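Local coordinates for DUF3829 domain-containing protein (Bacteroides thetaiotaomicron, PDB 3RH3), which is of unknown function but is an all-alpha protein with a DUF3829-like C-terminal domain and is probably made as a lipoprotein, at residues M196-I209 / F222-M236. Residues are numbered along the deposited sequence; the frame is centred on the assembly and turned at random.
Sequences MAELEKELKAAEKI and FQSFLSTVKSFMNDM
Leu203 and Met233 interlock as reciprocal knobs-into-holes in an antiparallel helical hairpin of the all-alpha DUF3829-like C-terminal domain, in which segments 196-207 and 222-236 run with axes 11.0 Å apart and N-to-C directions 156° apart. Leu203 enters the hole formed by Leu226, Val229, Lys230 and Met233, its CD1 3.7 Å from Leu226 CD2 while its CD2 turns the other way, 3.6 Å from Lys230 CG. The returning knob, Met233 (selenomethionine), sits among Met196, Leu199, Glu200 and Leu203; with CG anti to its carbonyl carbon (chi1 -77°) and a bend at chi3, its CE is brought to 3.7 Å from Glu200 CB. Leu199 slides past it in the opposite direction, CG 3.8 Å from Met233 SE, and meets Val229 tip to tip, CD1 to CG1. An alanine in place of Leu199 would probably open a gap beside Val229 and leave the Met233 selenium less confined. Bends at chi2 and chi3 bring the end of Met196, also selenomethionine, to the other helix, its SE against Met236 CG and its CE against Met233 O.

Charge enters at the exposed margin, where extended Glu207 and Lys230 form a long salt bridge, OE2 to NZ 3.7 Å. Met170 of helix 161-181 touches Ala206, while Tyr257 meets the Phe232 ring edge-to-face. Near the loop, Phe222 brings its ring edge to the Ala206 carbonyl, CE2 lying 3.8 Å from Ala206 O.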
loop_
_atom_site.group_PDB
_atom_site.type_symbol
_atom_site.label_atom_id
_atom_site.label_comp_id
_atom_site.label_asym_id
_atom_site.label_seq_id
_atom_site.Cartn_x
_atom_site.Cartn_y
_atom_site.Cartn_z
HETATM N N MSE A 196 -7.410 -4.421 -10.317
HETATM C CA MSE A 196 -8.651 -5.151 -10.054
HETATM C C MSE A 196 -8.699 -6.427 -10.904
HETATM O O MSE A 196 -9.092 -7.472 -10.388
HETATM C CB MSE A 196 -9.862 -4.274 -10.296
HETATM C CG MSE A 196 -9.984 -3.190 -9.236
HETATM SE SE MSE A 196 -10.881 -3.851 -7.616
HETATM C CE MSE A 196 -12.671 -3.952 -8.377
ATOM N N ALA A 197 -8.199 -6.359 -12.165
ATOM C CA ALA A 197 -8.109 -7.512 -13.058
ATOM C C ALA A 197 -7.112 -8.530 -12.477
ATOM O O ALA A 197 -7.370 -9.731 -12.504
ATOM C CB ALA A 197 -7.689 -7.063 -14.449
ATOM N N GLU A 198 -5.986 -8.041 -11.934
ATOM C CA GLU A 198 -4.963 -8.867 -11.259
ATOM C C GLU A 198 -5.618 -9.583 -10.048
ATOM O O GLU A 198 -5.535 -10.810 -9.928
ATOM C CB GLU A 198 -3.753 -7.996 -10.839
ATOM C CG GLU A 198 -2.654 -8.739 -10.093
ATOM C CD GLU A 198 -1.466 -7.911 -9.632
ATOM O OE1 GLU A 198 -0.839 -7.243 -10.487
ATOM O OE2 GLU A 198 -1.133 -7.968 -8.425
ATOM N N LEU A 199 -6.330 -8.830 -9.226
ATOM C CA LEU A 199 -7.063 -9.346 -8.059
ATOM C C LEU A 199 -8.124 -10.399 -8.445
ATOM O O LEU A 199 -8.258 -11.407 -7.736
ATOM C CB LEU A 199 -7.724 -8.198 -7.276
ATOM C CG LEU A 199 -8.427 -8.582 -5.931
ATOM C CD1 LEU A 199 -7.494 -9.398 -5.042
ATOM C CD2 LEU A 199 -8.894 -7.347 -5.198
ATOM N N GLU A 200 -8.866 -10.166 -9.564
ATOM C CA GLU A 200 -9.902 -11.083 -10.044
ATOM C C GLU A 200 -9.257 -12.409 -10.472
ATOM O O GLU A 200 -9.816 -13.469 -10.223
ATOM C CB GLU A 200 -10.706 -10.442 -11.201
ATOM C CG GLU A 200 -11.621 -11.372 -11.992
ATOM C CD GLU A 200 -13.033 -11.563 -11.470
ATOM O OE1 GLU A 200 -13.240 -11.468 -10.239
ATOM O OE2 GLU A 200 -13.930 -11.842 -12.297
ATOM N N LYS A 201 -8.096 -12.336 -11.107
ATOM C CA LYS A 201 -7.347 -13.498 -11.572
ATOM C C LYS A 201 -6.841 -14.300 -10.353
ATOM O O LYS A 201 -6.947 -15.523 -10.342
ATOM C CB LYS A 201 -6.174 -13.028 -12.463
ATOM C CG LYS A 201 -5.655 -14.049 -13.450
ATOM C CD LYS A 201 -4.509 -13.474 -14.289
ATOM N N GLU A 202 -6.340 -13.610 -9.323
ATOM C CA GLU A 202 -5.848 -14.233 -8.080
ATOM C C GLU A 202 -7.007 -14.895 -7.322
ATOM O O GLU A 202 -6.857 -15.986 -6.772
ATOM C CB GLU A 202 -5.168 -13.196 -7.168
ATOM C CG GLU A 202 -3.853 -12.641 -7.680
ATOM C CD GLU A 202 -3.365 -11.370 -7.004
ATOM O OE1 GLU A 202 -3.975 -10.944 -5.997
ATOM O OE2 GLU A 202 -2.352 -10.808 -7.475
ATOM N N LEU A 203 -8.164 -14.251 -7.331
ATOM C CA LEU A 203 -9.343 -14.746 -6.630
ATOM C C LEU A 203 -9.874 -16.051 -7.247
ATOM O O LEU A 203 -10.191 -16.971 -6.503
ATOM C CB LEU A 203 -10.428 -13.666 -6.617
ATOM C CG LEU A 203 -11.673 -13.932 -5.782
ATOM C CD1 LEU A 203 -11.324 -14.071 -4.309
ATOM C CD2 LEU A 203 -12.688 -12.819 -5.982
ATOM N N LYS A 204 -9.969 -16.123 -8.582
ATOM C CA LYS A 204 -10.450 -17.308 -9.303
ATOM C C LYS A 204 -9.486 -18.472 -9.129
ATOM O O LYS A 204 -9.927 -19.621 -9.041
ATOM C CB LYS A 204 -10.677 -16.990 -10.789
ATOM C CG LYS A 204 -11.874 -16.066 -10.978
ATOM C CD LYS A 204 -12.307 -15.922 -12.428
ATOM C CE LYS A 204 -13.661 -15.253 -12.528
ATOM N NZ LYS A 204 -14.752 -16.080 -11.931
ATOM N N ALA A 205 -8.173 -18.177 -9.051
ATOM C CA ALA A 205 -7.149 -19.192 -8.820
ATOM C C ALA A 205 -7.263 -19.708 -7.387
ATOM O O ALA A 205 -7.280 -20.922 -7.184
ATOM C CB ALA A 205 -5.768 -18.628 -9.081
ATOM N N ALA A 206 -7.450 -18.794 -6.410
ATOM C CA ALA A 206 -7.620 -19.167 -4.998
ATOM C C ALA A 206 -8.842 -20.064 -4.788
ATOM O O ALA A 206 -8.744 -21.035 -4.033
ATOM C CB ALA A 206 -7.728 -17.938 -4.126
ATOM N N GLU A 207 -9.966 -19.776 -5.486
ATOM C CA GLU A 207 -11.195 -20.580 -5.413
ATOM C C GLU A 207 -10.985 -22.020 -5.923
ATOM O O GLU A 207 -11.765 -22.903 -5.573
ATOM C CB GLU A 207 -12.324 -19.934 -6.228
ATOM C CG GLU A 207 -12.966 -18.714 -5.592
ATOM C CD GLU A 207 -13.791 -17.869 -6.545
ATOM O OE1 GLU A 207 -13.906 -18.237 -7.737
ATOM O OE2 GLU A 207 -14.303 -16.817 -6.103
ATOM N N LYS A 208 -9.943 -22.248 -6.747
ATOM C CA LYS A 208 -9.621 -23.558 -7.312
ATOM C C LYS A 208 -8.616 -24.333 -6.459
ATOM O O LYS A 208 -8.332 -25.489 -6.796
ATOM C CB LYS A 208 -9.061 -23.399 -8.739
ATOM C CG LYS A 208 -10.123 -23.123 -9.804
ATOM C CD LYS A 208 -9.555 -22.363 -11.020
ATOM C CE LYS A 208 -8.548 -23.133 -11.848
ATOM N NZ LYS A 208 -7.631 -22.228 -12.594
ATOM N N ILE A 209 -8.063 -23.715 -5.373
ATOM C CA ILE A 209 -7.086 -24.370 -4.481
ATOM C C ILE A 209 -7.761 -25.594 -3.846
ATOM O O ILE A 209 -8.853 -25.451 -3.281
ATOM C CB ILE A 209 -6.453 -23.437 -3.410
ATOM C CG1 ILE A 209 -5.615 -22.317 -4.062
ATOM C CG2 ILE A 209 -5.581 -24.239 -2.444
ATOM C CD1 ILE A 209 -5.149 -21.250 -3.095
ATOM N N PHE A 222 -10.531 -19.226 5.408
ATOM C CA PHE A 222 -10.014 -18.930 4.066
ATOM C C PHE A 222 -11.194 -18.516 3.154
ATOM O O PHE A 222 -11.094 -17.525 2.438
ATOM C CB PHE A 222 -9.241 -20.119 3.468
ATOM C CG PHE A 222 -8.761 -19.895 2.048
ATOM C CD1 PHE A 222 -7.831 -18.904 1.757
ATOM C CD2 PHE A 222 -9.228 -20.686 1.006
ATOM C CE1 PHE A 222 -7.398 -18.692 0.450
ATOM C CE2 PHE A 222 -8.758 -20.503 -0.287
ATOM C CZ PHE A 222 -7.862 -19.497 -0.559
ATOM N N GLN A 223 -12.313 -19.255 3.225
ATOM C CA GLN A 223 -13.530 -18.955 2.456
ATOM C C GLN A 223 -14.067 -17.572 2.836
ATOM O O GLN A 223 -14.459 -16.843 1.941
ATOM C CB GLN A 223 -14.603 -20.017 2.673
ATOM C CG GLN A 223 -14.340 -21.365 2.014
ATOM C CD GLN A 223 -15.371 -22.411 2.443
ATOM O OE1 GLN A 223 -15.868 -22.469 3.596
ATOM N NE2 GLN A 223 -15.697 -23.291 1.515
ATOM N N SER A 224 -14.007 -17.183 4.139
ATOM C CA SER A 224 -14.434 -15.847 4.596
ATOM C C SER A 224 -13.545 -14.782 3.995
ATOM O O SER A 224 -14.048 -13.743 3.580
ATOM C CB SER A 224 -14.413 -15.741 6.115
ATOM O OG SER A 224 -15.433 -16.542 6.678
ATOM N N PHE A 225 -12.223 -15.067 3.887
ATOM C CA PHE A 225 -11.265 -14.160 3.246
ATOM C C PHE A 225 -11.677 -13.908 1.806
ATOM O O PHE A 225 -11.718 -12.755 1.385
ATOM C CB PHE A 225 -9.810 -14.694 3.313
ATOM C CG PHE A 225 -8.782 -13.763 2.699
ATOM C CD1 PHE A 225 -8.507 -13.803 1.333
ATOM C CD2 PHE A 225 -8.071 -12.867 3.491
ATOM C CE1 PHE A 225 -7.580 -12.930 0.766
ATOM C CE2 PHE A 225 -7.137 -12.002 2.923
ATOM C CZ PHE A 225 -6.915 -12.023 1.558
ATOM N N LEU A 226 -11.991 -14.978 1.054
ATOM C CA LEU A 226 -12.419 -14.875 -0.363
ATOM C C LEU A 226 -13.675 -14.017 -0.504
ATOM O O LEU A 226 -13.729 -13.150 -1.376
ATOM C CB LEU A 226 -12.642 -16.278 -0.990
ATOM C CG LEU A 226 -11.431 -17.197 -1.004
ATOM C CD1 LEU A 226 -11.752 -18.536 -1.634
ATOM C CD2 LEU A 226 -10.283 -16.575 -1.741
ATOM N N SER A 227 -14.662 -14.230 0.372
ATOM C CA SER A 227 -15.915 -13.477 0.419
ATOM C C SER A 227 -15.647 -11.967 0.680
ATOM O O SER A 227 -16.273 -11.129 0.039
ATOM C CB SER A 227 -16.833 -14.069 1.490
ATOM O OG SER A 227 -17.872 -13.175 1.860
ATOM N N THR A 228 -14.705 -11.644 1.590
ATOM C CA THR A 228 -14.282 -10.270 1.938
ATOM C C THR A 228 -13.583 -9.615 0.755
ATOM O O THR A 228 -13.698 -8.406 0.575
ATOM C CB THR A 228 -13.345 -10.302 3.167
ATOM O OG1 THR A 228 -13.970 -11.068 4.197
ATOM C CG2 THR A 228 -13.004 -8.908 3.698
ATOM N N VAL A 229 -12.839 -10.389 -0.037
ATOM C CA VAL A 229 -12.177 -9.848 -1.227
ATOM C C VAL A 229 -13.267 -9.416 -2.241
ATOM O O VAL A 229 -13.217 -8.284 -2.746
ATOM C CB VAL A 229 -11.160 -10.835 -1.841
ATOM C CG1 VAL A 229 -10.749 -10.398 -3.248
ATOM C CG2 VAL A 229 -9.930 -10.982 -0.950
ATOM N N LYS A 230 -14.271 -10.289 -2.499
ATOM C CA LYS A 230 -15.377 -9.965 -3.433
ATOM C C LYS A 230 -16.135 -8.734 -2.940
ATOM O O LYS A 230 -16.479 -7.896 -3.744
ATOM C CB LYS A 230 -16.352 -11.136 -3.627
ATOM C CG LYS A 230 -15.718 -12.413 -4.147
ATOM C CD LYS A 230 -16.573 -13.654 -3.873
ATOM C CE LYS A 230 -15.708 -14.887 -3.782
ATOM N NZ LYS A 230 -16.422 -16.044 -3.187
ATOM N N SER A 231 -16.338 -8.592 -1.612
ATOM C CA SER A 231 -17.026 -7.428 -1.036
ATOM C C SER A 231 -16.219 -6.186 -1.262
ATOM O O SER A 231 -16.771 -5.154 -1.614
ATOM C CB SER A 231 -17.270 -7.621 0.456
ATOM O OG SER A 231 -18.367 -8.497 0.571
ATOM N N PHE A 232 -14.902 -6.293 -1.071
ATOM C CA PHE A 232 -13.966 -5.189 -1.285
ATOM C C PHE A 232 -14.049 -4.748 -2.726
ATOM O O PHE A 232 -14.130 -3.558 -3.022
ATOM C CB PHE A 232 -12.506 -5.567 -0.898
ATOM C CG PHE A 232 -11.539 -4.538 -1.415
ATOM C CD1 PHE A 232 -11.408 -3.304 -0.785
ATOM C CD2 PHE A 232 -10.862 -4.740 -2.620
ATOM C CE1 PHE A 232 -10.566 -2.314 -1.315
ATOM C CE2 PHE A 232 -10.032 -3.741 -3.155
ATOM C CZ PHE A 232 -9.898 -2.533 -2.501
HETATM N N MSE A 233 -14.020 -5.708 -3.614
HETATM C CA MSE A 233 -14.084 -5.480 -5.057
HETATM C C MSE A 233 -15.387 -4.775 -5.505
HETATM O O MSE A 233 -15.324 -3.899 -6.371
HETATM C CB MSE A 233 -13.905 -6.809 -5.807
HETATM C CG MSE A 233 -12.438 -7.229 -5.830
HETATM SE SE MSE A 233 -12.153 -8.894 -6.764
HETATM C CE MSE A 233 -11.806 -8.255 -8.434
ATOM N N ASN A 234 -16.531 -5.116 -4.877
ATOM C CA ASN A 234 -17.807 -4.480 -5.161
ATOM C C ASN A 234 -17.788 -3.031 -4.678
ATOM O O ASN A 234 -18.243 -2.133 -5.399
ATOM C CB ASN A 234 -18.966 -5.260 -4.504
ATOM C CG ASN A 234 -19.220 -6.608 -5.147
ATOM O OD1 ASN A 234 -18.946 -6.838 -6.324
ATOM N ND2 ASN A 234 -19.770 -7.530 -4.391
ATOM N N ASP A 235 -17.236 -2.812 -3.473
ATOM C CA ASP A 235 -17.132 -1.486 -2.866
ATOM C C ASP A 235 -16.148 -0.614 -3.668
ATOM O O ASP A 235 -16.450 0.546 -3.929
ATOM C CB ASP A 235 -16.691 -1.596 -1.393
ATOM C CG ASP A 235 -17.678 -2.271 -0.446
ATOM O OD1 ASP A 235 -18.746 -2.760 -0.924
ATOM O OD2 ASP A 235 -17.408 -2.286 0.779
HETATM N N MSE A 236 -15.010 -1.176 -4.095
HETATM C CA MSE A 236 -14.000 -0.430 -4.851
HETATM C C MSE A 236 -14.531 -0.127 -6.259
HETATM O O MSE A 236 -14.343 0.996 -6.708
HETATM C CB MSE A 236 -12.629 -1.137 -4.874
HETATM C CG MSE A 236 -11.544 -0.358 -5.630
HETATM SE SE MSE A 236 -11.366 1.544 -5.073
HETATM C CE MSE A 236 -10.306 1.255 -3.394
#